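Local coordinates for CRISPR-associated protein CasA/Cse1 (Thermus thermophilus, PDB 4F3E) that forms the largest subunit of the RNA-guided type I-E Cascade complex, where it takes part in binding target DNA during CRISPR antiviral defence, at residues N8-P13 / R93-F98; P106-A111 / A156-Q161; E143-A148 / G256-G261; D210-W215 / R237-T242. All coordinates share one frame; numbering follows the deposited sequence.

In the fold
Interactions 1, 2 and 4 form one connected group, while interaction 3 stands apart at a more exposed place. Interactions 1 and 4 meet through the rings of Phe98 and Trp215, and both touch Phe107 of interaction 2. The centres of interactions 2 and 4 are about 14 Å apart. Interaction 2 is wholly buried and mostly apolar, a turn against helix 150-163. Interaction 4 is also largely buried, but a carboxylate at the start of helix 237-241 dominates it. Interaction 1 combines buried amide bonds with an outer salt bridge. Interaction 3 is partly buried and joins its segments by backbone pairing, with two positive side chains outside.

Interaction 1 (N8-P13 / R93-F98); sequences NLIDEP and RFRDRF
An Asx turn at Asn8 meets Arg95 and Phe98, beside helix 84-94. Asn8 is the last residue of strand 6-8. Asn8 OD1 accepts the backbone N of Ile10 at 3.0 Å, which closes the turn and fixes the rotation of the amide. Asn8 ND2 then bonds to Arg95 O at 2.9 Å. That oxygen lies in the amide plane, but ND2 stands above the carbonyl plane. Phe98 N reaches the same oxygen from the opposite face. Leu9 N gives an almost straight bond to Phe98 O of 2.8 Å. Ile10 CD1 packs beside these bonds, 3.6 Å from Arg95 CA and close to Phe98 CB. Farther out, Arg95 has CG anti to the backbone N (chi1 174°), and a bend at chi3 brings its guanidinium alongside Asp11. The two groups meet side-on through NE and NH2, with the planes 12° apart. Arg95 NE reaches Asp11 OD2 at 3.2 Å, and Arg95 NH2 reaches Asp11 OD1 at 3.1 Å. NH2 also bonds to OD2. The Phe98 ring continues inward to Trp215 and Phe107. The amide and backbone bonds are thus shielded, whereas the ion pair lies at the outer side, where solvent probably weakens it.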
# COMPACT_ATOMS: atom_id res chain seq x y z
N ASN A 8 7.48 6.16 -26.23
CA ASN A 8 7.84 7.10 -25.18
C ASN A 8 6.77 7.31 -24.13
O ASN A 8 5.64 7.70 -24.43
CB ASN A 8 8.23 8.44 -25.79
CG ASN A 8 9.05 9.27 -24.85
OD1 ASN A 8 8.52 9.90 -23.92
ND2 ASN A 8 10.37 9.24 -25.04
N LEU A 9 7.12 7.06 -22.87
CA LEU A 9 6.14 7.07 -21.79
C LEU A 9 5.58 8.46 -21.47
O LEU A 9 4.56 8.59 -20.80
CB LEU A 9 6.70 6.40 -20.52
CG LEU A 9 7.11 4.94 -20.73
CD1 LEU A 9 8.00 4.43 -19.61
CD2 LEU A 9 5.88 4.04 -20.93
N ILE A 10 6.24 9.50 -21.95
CA ILE A 10 5.72 10.85 -21.77
C ILE A 10 4.51 11.12 -22.68
O ILE A 10 3.62 11.89 -22.33
CB ILE A 10 6.80 11.90 -22.05
CG1 ILE A 10 7.97 11.70 -21.09
CG2 ILE A 10 6.22 13.30 -21.95
CD1 ILE A 10 9.28 12.26 -21.60
N ASP A 11 4.48 10.46 -23.83
CA ASP A 11 3.55 10.79 -24.90
C ASP A 11 2.49 9.72 -25.17
O ASP A 11 1.34 10.03 -25.48
CB ASP A 11 4.35 11.06 -26.19
CG ASP A 11 5.22 12.31 -26.10
OD1 ASP A 11 4.74 13.32 -25.56
OD2 ASP A 11 6.37 12.27 -26.58
N GLU A 12 2.88 8.46 -25.09
CA GLU A 12 1.99 7.36 -25.43
C GLU A 12 0.94 7.11 -24.36
O GLU A 12 1.14 7.45 -23.20
CB GLU A 12 2.79 6.08 -25.69
CG GLU A 12 3.72 6.17 -26.89
CD GLU A 12 2.99 6.50 -28.17
OE1 GLU A 12 1.93 5.88 -28.45
OE2 GLU A 12 3.46 7.39 -28.91
N PRO A 13 -0.20 6.54 -24.75
CA PRO A 13 -1.29 6.15 -23.85
C PRO A 13 -0.95 4.89 -23.05
O PRO A 13 -0.89 3.80 -23.63
CB PRO A 13 -2.45 5.82 -24.81
CG PRO A 13 -1.98 6.23 -26.21
CD PRO A 13 -0.50 6.24 -26.17
N ARG A 93 13.85 17.90 -21.36
CA ARG A 93 15.25 17.59 -21.07
C ARG A 93 15.50 16.08 -20.92
O ARG A 93 16.60 15.59 -21.22
CB ARG A 93 15.77 18.33 -19.83
CG ARG A 93 17.14 17.81 -19.38
CD ARG A 93 17.66 18.46 -18.13
NE ARG A 93 17.93 19.88 -18.33
CZ ARG A 93 17.76 20.79 -17.39
NH1 ARG A 93 17.31 20.43 -16.19
NH2 ARG A 93 18.02 22.07 -17.64
N PHE A 94 14.49 15.35 -20.48
CA PHE A 94 14.70 13.93 -20.21
C PHE A 94 13.96 12.99 -21.14
O PHE A 94 14.04 11.77 -20.97
CB PHE A 94 14.46 13.61 -18.72
CG PHE A 94 15.52 14.20 -17.82
CD1 PHE A 94 16.75 13.56 -17.68
CD2 PHE A 94 15.31 15.41 -17.17
CE1 PHE A 94 17.75 14.11 -16.87
CE2 PHE A 94 16.30 15.96 -16.36
CZ PHE A 94 17.52 15.32 -16.21
N ARG A 95 13.28 13.54 -22.15
CA ARG A 95 12.47 12.74 -23.09
C ARG A 95 13.16 11.44 -23.50
O ARG A 95 12.55 10.37 -23.48
CB ARG A 95 12.07 13.56 -24.34
CG ARG A 95 11.36 12.74 -25.42
CD ARG A 95 10.61 13.60 -26.45
NE ARG A 95 9.19 13.75 -26.12
CZ ARG A 95 8.67 14.82 -25.51
NH1 ARG A 95 9.44 15.84 -25.18
NH2 ARG A 95 7.37 14.87 -25.24
N ASP A 96 14.43 11.53 -23.86
CA ASP A 96 15.16 10.39 -24.41
C ASP A 96 15.53 9.31 -23.40
O ASP A 96 16.01 8.25 -23.77
CB ASP A 96 16.38 10.85 -25.22
CG ASP A 96 15.99 11.62 -26.47
OD1 ASP A 96 14.78 11.67 -26.80
OD2 ASP A 96 16.89 12.17 -27.14
N ARG A 97 15.28 9.55 -22.12
CA ARG A 97 15.38 8.48 -21.13
C ARG A 97 14.03 7.76 -20.90
O ARG A 97 13.96 6.79 -20.16
CB ARG A 97 15.94 9.03 -19.83
CG ARG A 97 17.35 9.61 -19.99
CD ARG A 97 18.36 8.50 -20.31
NE ARG A 97 18.32 7.46 -19.29
CZ ARG A 97 19.15 7.37 -18.26
NH1 ARG A 97 20.14 8.25 -18.09
NH2 ARG A 97 19.01 6.37 -17.40
N PHE A 98 12.98 8.22 -21.56
CA PHE A 98 11.63 7.69 -21.34
C PHE A 98 11.05 6.76 -22.43
O PHE A 98 9.84 6.51 -22.45
CB PHE A 98 10.65 8.84 -21.05
CG PHE A 98 10.70 9.32 -19.65
CD1 PHE A 98 11.58 10.33 -19.28
CD2 PHE A 98 9.87 8.76 -18.68
CE1 PHE A 98 11.64 10.77 -17.97
CE2 PHE A 98 9.93 9.20 -17.37
CZ PHE A 98 10.81 10.20 -17.01

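Interaction 2 (P106-A111 / A156-Q161); sequences PFLQVA and ALLVHQ
Leu108 packs on Leu157, Leu158 and Gln161 in a buried, mainly apolar contact between a loop and helix 150-163. The loop follows helix 84-94 and precedes strand 119-120. Leu108 CD1 lies 3.7 Å from Leu158 CD1, and the two side chains cross at about a right angle. The other branch, Leu108 CD2, is 3.7 Å from Gln161 CG, where the chains slide past each other in opposite directions. Leu108 is the third residue of a type II beta turn from Pro106 to Gln109, with a positive phi of 56°. The turn also presents backbone to the helix. Leu157 CD2 sits 3.6 Å from Phe107 O and 3.8 Å from Gln109 CG. Leu158 CD1 approaches the edge of the Phe107 ring, 4.1 Å from Phe107 CE1. Gln161 bends at chi2 and brings Gln161 NE2 to Leu108 O at 3.2 Å, a weak hydrogen bond. The OE1 of Gln161 accepts from Arg246 N. Gln109 bonds back within the turn: Gln109 NE2 meets Phe107 O at 2.9 Å, with that oxygen in the amide plane. Gln109 NE2 also bonds to Leu100 O, and Gln109 OE1 accepts from Leu250 N, on strand 246-252.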
# COMPACT_ATOMS: atom_id res chain seq x y z
N PRO A 106 16.92 2.23 -22.30
CA PRO A 106 15.49 1.94 -22.18
C PRO A 106 15.03 2.21 -20.75
O PRO A 106 15.74 1.91 -19.79
CB PRO A 106 15.41 0.44 -22.50
CG PRO A 106 16.76 -0.09 -22.18
CD PRO A 106 17.73 1.01 -22.49
N PHE A 107 13.85 2.80 -20.62
CA PHE A 107 13.31 3.16 -19.32
C PHE A 107 13.33 1.99 -18.30
O PHE A 107 12.76 0.93 -18.54
CB PHE A 107 11.91 3.70 -19.49
CG PHE A 107 11.31 4.20 -18.23
CD1 PHE A 107 10.40 3.42 -17.53
CD2 PHE A 107 11.66 5.44 -17.73
CE1 PHE A 107 9.84 3.87 -16.36
CE2 PHE A 107 11.10 5.91 -16.55
CZ PHE A 107 10.19 5.12 -15.86
N LEU A 108 14.02 2.21 -17.18
CA LEU A 108 14.08 1.25 -16.06
C LEU A 108 14.56 -0.14 -16.45
O LEU A 108 14.21 -1.13 -15.81
CB LEU A 108 12.72 1.16 -15.35
CG LEU A 108 12.65 1.89 -14.01
CD1 LEU A 108 11.29 1.69 -13.38
CD2 LEU A 108 13.74 1.40 -13.07
N GLN A 109 15.36 -0.21 -17.49
CA GLN A 109 15.83 -1.48 -18.01
C GLN A 109 17.35 -1.46 -18.19
O GLN A 109 17.99 -0.43 -17.99
CB GLN A 109 15.11 -1.78 -19.33
CG GLN A 109 13.60 -1.83 -19.19
CD GLN A 109 12.87 -1.87 -20.52
OE1 GLN A 109 12.95 -2.87 -21.23
NE2 GLN A 109 12.16 -0.80 -20.85
N VAL A 110 17.92 -2.60 -18.55
CA VAL A 110 19.35 -2.72 -18.81
C VAL A 110 19.59 -3.02 -20.30
O VAL A 110 19.33 -4.13 -20.76
CB VAL A 110 19.94 -3.82 -17.94
CG1 VAL A 110 21.46 -3.85 -18.05
CG2 VAL A 110 19.48 -3.63 -16.49
N ALA A 111 20.06 -2.03 -21.04
CA ALA A 111 20.26 -2.16 -22.49
C ALA A 111 20.98 -3.42 -22.98
O ALA A 111 20.65 -3.96 -24.03
CB ALA A 111 20.97 -0.93 -23.05
N ALA A 156 3.61 -3.48 -15.96
CA ALA A 156 4.10 -4.65 -15.27
C ALA A 156 5.55 -4.43 -14.80
O ALA A 156 5.92 -4.76 -13.68
CB ALA A 156 4.00 -5.88 -16.18
N LEU A 157 6.38 -3.85 -15.66
CA LEU A 157 7.74 -3.46 -15.29
C LEU A 157 7.78 -2.56 -14.05
O LEU A 157 8.52 -2.81 -13.10
CB LEU A 157 8.39 -2.74 -16.47
CG LEU A 157 9.75 -2.08 -16.26
CD1 LEU A 157 10.76 -3.12 -15.77
CD2 LEU A 157 10.20 -1.41 -17.55
N LEU A 158 6.97 -1.51 -14.07
CA LEU A 158 6.98 -0.53 -12.98
C LEU A 158 6.61 -1.20 -11.65
O LEU A 158 7.20 -0.94 -10.60
CB LEU A 158 6.01 0.59 -13.31
CG LEU A 158 6.30 1.96 -12.72
CD1 LEU A 158 7.65 2.43 -13.19
CD2 LEU A 158 5.21 2.95 -13.12
N VAL A 159 5.64 -2.11 -11.71
CA VAL A 159 5.18 -2.84 -10.54
C VAL A 159 6.25 -3.78 -9.99
O VAL A 159 6.53 -3.81 -8.78
CB VAL A 159 3.87 -3.62 -10.85
CG1 VAL A 159 3.63 -4.73 -9.82
CG2 VAL A 159 2.68 -2.65 -10.92
N HIS A 160 6.87 -4.55 -10.87
CA HIS A 160 7.85 -5.53 -10.45
C HIS A 160 9.03 -4.81 -9.81
O HIS A 160 9.55 -5.25 -8.80
CB HIS A 160 8.30 -6.36 -11.65
CG HIS A 160 9.28 -7.43 -11.31
ND1 HIS A 160 8.94 -8.56 -10.60
CD2 HIS A 160 10.59 -7.57 -11.62
CE1 HIS A 160 9.99 -9.33 -10.47
NE2 HIS A 160 11.02 -8.76 -11.08
N GLN A 161 9.39 -3.67 -10.38
CA GLN A 161 10.54 -2.88 -9.94
C GLN A 161 10.30 -2.32 -8.54
O GLN A 161 11.23 -2.01 -7.80
CB GLN A 161 10.81 -1.75 -10.95
CG GLN A 161 12.24 -1.49 -11.32
CD GLN A 161 12.95 -2.70 -11.85
OE1 GLN A 161 12.97 -3.73 -11.20
NE2 GLN A 161 13.58 -2.57 -13.03

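Interaction 3 (E143-A148 / G256-G261); sequences ENLPKA and GVRFMG
Leu145 is the first residue of 143-148 to make a substantial contact, meeting Arg258 and Phe259 with one branch. With CG placed anti to its own backbone nitrogen (chi1 170°), Leu145 CD2 reaches across to Arg258 O at 3.5 Å. Leu145 CD2 also sits over one face of the Phe259 ring, 4.0 Å from Phe259 CZ. It touches Arg258 CB as well. The CB of Pro146 points away from 256-261, and the Pro146 carbonyl oxygen accepts from Trp121 NE1. Lys147 follows. Its chain runs obliquely across Arg258, with Lys147 CB over one face of the guanidinium and 3.9 Å from Arg258 NE. Lys147 CA also makes a CA-H...O contact with Val257 O. The chain then bends at chi3. The charged ends come close, with Lys147 NZ 4.1 Å from Arg258 NH2. Each has an acidic partner, Asp255 for Lys147 and Glu253 for Arg258. These salt bridges probably offset the repulsion.

Ala148 pairs with Val257 as a single antiparallel, hydrogen-bonded bridge. Ala148 N bonds to Val257 O at 2.8 Å, and Val257 N returns a bond to Ala148 O at 2.9 Å. Ala148 O also comes 3.3 Å from Gly256 CA, where no side chain stands in the way. Trp121 packs on Leu145 and Ala148. The bridge thus joins the chain just before helix 150-163 to the start of strand 257-269, which turns a corner at Arg258. Beyond the corner the strand runs on between strands 119-120 and 246-252, with Phe259 packed on Leu251.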
# COMPACT_ATOMS: atom_id res chain seq x y z
N GLU A 143 2.71 -20.85 -25.59
CA GLU A 143 1.58 -21.67 -25.16
C GLU A 143 0.46 -20.80 -24.58
O GLU A 143 -0.22 -20.09 -25.31
CB GLU A 143 2.03 -22.73 -24.14
CG GLU A 143 2.87 -22.18 -22.98
CD GLU A 143 4.35 -22.11 -23.30
OE1 GLU A 143 4.95 -21.03 -23.10
OE2 GLU A 143 4.90 -23.14 -23.74
N ASN A 144 0.29 -20.86 -23.26
CA ASN A 144 -0.66 -20.01 -22.55
C ASN A 144 0.01 -18.73 -22.09
O ASN A 144 -0.29 -18.23 -21.01
CB ASN A 144 -1.24 -20.75 -21.36
CG ASN A 144 -1.78 -22.12 -21.73
OD1 ASN A 144 -1.49 -22.64 -22.81
ND2 ASN A 144 -2.56 -22.71 -20.83
N LEU A 145 0.94 -18.23 -22.89
CA LEU A 145 1.56 -16.94 -22.64
C LEU A 145 1.08 -15.94 -23.67
O LEU A 145 1.45 -16.03 -24.84
CB LEU A 145 3.09 -17.02 -22.71
CG LEU A 145 3.74 -15.63 -22.70
CD1 LEU A 145 3.77 -15.04 -21.29
CD2 LEU A 145 5.12 -15.68 -23.28
N PRO A 146 0.27 -14.98 -23.24
CA PRO A 146 -0.28 -14.01 -24.17
C PRO A 146 0.72 -12.91 -24.43
O PRO A 146 1.59 -12.66 -23.61
CB PRO A 146 -1.49 -13.46 -23.41
CG PRO A 146 -1.11 -13.57 -21.98
CD PRO A 146 -0.18 -14.75 -21.86
N LYS A 147 0.61 -12.26 -25.58
CA LYS A 147 1.38 -11.08 -25.87
C LYS A 147 0.82 -9.86 -25.12
O LYS A 147 -0.35 -9.52 -25.27
CB LYS A 147 1.39 -10.82 -27.37
CG LYS A 147 2.19 -9.59 -27.77
CD LYS A 147 2.41 -9.55 -29.28
CE LYS A 147 1.10 -9.40 -30.02
NZ LYS A 147 1.25 -9.68 -31.47
N ALA A 148 1.65 -9.22 -24.30
CA ALA A 148 1.26 -7.98 -23.65
C ALA A 148 1.40 -6.80 -24.61
O ALA A 148 2.20 -6.84 -25.52
CB ALA A 148 2.09 -7.75 -22.38
N GLY A 256 4.24 -5.61 -29.51
CA GLY A 256 3.99 -6.04 -28.14
C GLY A 256 5.13 -6.86 -27.55
O GLY A 256 6.22 -6.92 -28.11
N VAL A 257 4.86 -7.51 -26.42
CA VAL A 257 5.91 -8.16 -25.64
C VAL A 257 5.48 -9.51 -25.08
O VAL A 257 4.38 -9.64 -24.54
CB VAL A 257 6.37 -7.25 -24.47
CG1 VAL A 257 7.37 -7.99 -23.56
CG2 VAL A 257 6.94 -5.95 -24.99
N ARG A 258 6.36 -10.50 -25.21
CA ARG A 258 6.19 -11.82 -24.62
C ARG A 258 7.33 -12.23 -23.67
O ARG A 258 7.10 -12.90 -22.66
CB ARG A 258 6.07 -12.87 -25.72
CG ARG A 258 4.74 -12.86 -26.47
CD ARG A 258 4.61 -14.11 -27.35
NE ARG A 258 3.53 -13.98 -28.32
CZ ARG A 258 3.68 -13.49 -29.55
NH1 ARG A 258 4.87 -13.08 -29.96
NH2 ARG A 258 2.64 -13.41 -30.38
N PHE A 259 8.55 -11.81 -24.01
CA PHE A 259 9.76 -12.22 -23.31
C PHE A 259 10.67 -11.06 -22.90
O PHE A 259 10.63 -9.99 -23.49
CB PHE A 259 10.58 -13.18 -24.18
CG PHE A 259 9.84 -14.42 -24.57
CD1 PHE A 259 9.67 -15.45 -23.67
CD2 PHE A 259 9.31 -14.54 -25.85
CE1 PHE A 259 8.98 -16.59 -24.02
CE2 PHE A 259 8.62 -15.69 -26.21
CZ PHE A 259 8.45 -16.70 -25.30
N MET A 260 11.50 -11.30 -21.90
CA MET A 260 12.43 -10.28 -21.46
C MET A 260 13.75 -10.91 -21.06
O MET A 260 13.80 -12.09 -20.72
CB MET A 260 11.88 -9.55 -20.24
CG MET A 260 11.42 -10.50 -19.15
SD MET A 260 10.76 -9.66 -17.70
CE MET A 260 10.29 -11.04 -16.65
N GLY A 261 14.80 -10.12 -21.11
CA GLY A 261 16.03 -10.47 -20.44
C GLY A 261 15.86 -10.12 -18.97
O GLY A 261 15.13 -9.17 -18.64

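Interaction 4 (D210-W215 / R237-T242); sequences DDAPIW and RTRVYT
Asp211 holds the start of helix 237-241 by bonds to Thr238 and Arg239. Asp211 OD1 takes the backbone N of Arg239 at 2.9 Å on the syn lone pair. Asp211 OD2 takes Thr238 N at 2.8 Å and the Thr238 hydroxyl, OG1, at 2.7 Å. The hydroxyl comes from above the carboxylate plane, and Tyr206 OH also bonds to OD2. The amide groups at this helix end would probably stabilise the negative charge. With CG anti to the backbone N (chi1 -176°), the Asp211 carboxylate lies against the helix start.

At the other end, Thr242 OG1 joins two backbones. Thr242 OG1 donates to Thr238 O at 2.8 Å and accepts from Ile214 N at 2.9 Å. Arg239 reaches back along the loop. Arg239 NH2 bonds to Asp210 O at 3.3 Å, with that oxygen at the guanidinium edge and the donor above the carbonyl plane. The NH1 of Arg239 is held by Thr235 O. Ala212 N lies over one face of the same guanidinium.

The packing lies farther along. Pro213 runs beside Thr238, pointing the same way, and Ile214 CG2 touches Thr242 CB. Thr242 CG2 meets the Trp215 ring at CZ3, 3.6 Å away. Pro213 CG lies over one face of that indole, toward its rim, and the indole NE1 bonds to Tyr90 OH. A side-chain carboxylate bonded to backbone N-H groups in the first turn is typical of helix amino ends, and here it comes from a separate loop.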
# COMPACT_ATOMS: atom_id res chain seq x y z
N ASP A 210 21.29 15.52 -3.22
CA ASP A 210 21.75 14.14 -3.05
C ASP A 210 20.76 13.04 -3.44
O ASP A 210 20.99 11.86 -3.19
CB ASP A 210 22.25 13.90 -1.62
CG ASP A 210 23.75 14.14 -1.48
OD1 ASP A 210 24.20 14.40 -0.35
OD2 ASP A 210 24.47 14.07 -2.50
N ASP A 211 19.65 13.44 -4.06
CA ASP A 211 18.68 12.48 -4.58
C ASP A 211 18.73 12.50 -6.11
O ASP A 211 19.24 13.43 -6.71
CB ASP A 211 17.29 12.83 -4.05
CG ASP A 211 16.23 11.83 -4.47
OD1 ASP A 211 16.53 10.62 -4.54
OD2 ASP A 211 15.09 12.27 -4.74
N ALA A 212 18.19 11.47 -6.75
CA ALA A 212 18.11 11.43 -8.20
C ALA A 212 17.36 10.20 -8.65
O ALA A 212 17.67 9.08 -8.24
CB ALA A 212 19.52 11.46 -8.84
N PRO A 213 16.36 10.40 -9.51
CA PRO A 213 15.61 9.25 -10.03
C PRO A 213 16.46 8.55 -11.08
O PRO A 213 17.45 9.12 -11.56
CB PRO A 213 14.41 9.90 -10.69
CG PRO A 213 14.98 11.23 -11.21
CD PRO A 213 15.97 11.66 -10.17
N ILE A 214 16.05 7.33 -11.43
CA ILE A 214 16.81 6.44 -12.31
C ILE A 214 17.25 7.07 -13.63
O ILE A 214 18.37 6.82 -14.09
CB ILE A 214 16.05 5.11 -12.57
CG1 ILE A 214 16.97 4.10 -13.26
CG2 ILE A 214 14.76 5.36 -13.39
CD1 ILE A 214 18.26 3.80 -12.50
N TRP A 215 16.41 7.92 -14.21
CA TRP A 215 16.72 8.52 -15.52
C TRP A 215 17.72 9.71 -15.48
O TRP A 215 18.13 10.21 -16.54
CB TRP A 215 15.45 8.95 -16.25
CG TRP A 215 14.60 9.89 -15.45
CD1 TRP A 215 14.76 11.24 -15.34
CD2 TRP A 215 13.47 9.56 -14.63
NE1 TRP A 215 13.80 11.77 -14.50
CE2 TRP A 215 12.99 10.76 -14.06
CE3 TRP A 215 12.82 8.36 -14.32
CZ2 TRP A 215 11.89 10.81 -13.20
CZ3 TRP A 215 11.72 8.41 -13.46
CH2 TRP A 215 11.28 9.62 -12.91
N ARG A 237 14.40 10.18 -1.85
CA ARG A 237 13.00 9.94 -2.17
C ARG A 237 12.77 9.42 -3.60
O ARG A 237 12.20 8.33 -3.79
CB ARG A 237 12.14 11.17 -1.90
CG ARG A 237 10.61 10.86 -1.99
CD ARG A 237 9.73 12.08 -1.71
NE ARG A 237 10.07 12.74 -0.46
CZ ARG A 237 9.53 13.88 -0.05
NH1 ARG A 237 8.62 14.49 -0.80
NH2 ARG A 237 9.91 14.41 1.10
N THR A 238 13.19 10.21 -4.60
CA THR A 238 12.92 9.84 -5.99
C THR A 238 13.80 8.69 -6.44
O THR A 238 13.44 7.95 -7.36
CB THR A 238 12.99 11.05 -6.99
OG1 THR A 238 14.35 11.46 -7.19
CG2 THR A 238 12.15 12.24 -6.47
N ARG A 239 14.96 8.53 -5.81
CA ARG A 239 15.79 7.36 -6.11
C ARG A 239 15.03 6.10 -5.68
O ARG A 239 14.92 5.12 -6.42
CB ARG A 239 17.15 7.43 -5.40
CG ARG A 239 18.00 6.18 -5.61
CD ARG A 239 19.41 6.29 -4.95
NE ARG A 239 20.20 7.38 -5.48
CZ ARG A 239 20.46 8.51 -4.83
NH1 ARG A 239 19.98 8.70 -3.62
NH2 ARG A 239 21.21 9.46 -5.39
N VAL A 240 14.48 6.14 -4.48
CA VAL A 240 13.65 5.05 -4.00
C VAL A 240 12.35 4.85 -4.82
O VAL A 240 12.02 3.71 -5.17
CB VAL A 240 13.39 5.20 -2.52
CG1 VAL A 240 12.46 4.13 -2.04
CG2 VAL A 240 14.74 5.13 -1.78
N TYR A 241 11.64 5.93 -5.15
CA TYR A 241 10.44 5.79 -6.00
C TYR A 241 10.74 5.11 -7.33
O TYR A 241 9.85 4.55 -7.95
CB TYR A 241 9.80 7.15 -6.34
CG TYR A 241 9.01 7.83 -5.24
CD1 TYR A 241 8.47 9.09 -5.44
CD2 TYR A 241 8.81 7.22 -4.00
CE1 TYR A 241 7.76 9.74 -4.45
CE2 TYR A 241 8.09 7.86 -3.00
CZ TYR A 241 7.57 9.13 -3.24
OH TYR A 241 6.87 9.79 -2.27
N THR A 242 11.99 5.19 -7.80
CA THR A 242 12.34 4.68 -9.12
C THR A 242 13.46 3.65 -9.06
O THR A 242 14.26 3.54 -9.99
CB THR A 242 12.74 5.80 -10.10
OG1 THR A 242 13.96 6.42 -9.66
CG2 THR A 242 11.63 6.85 -10.22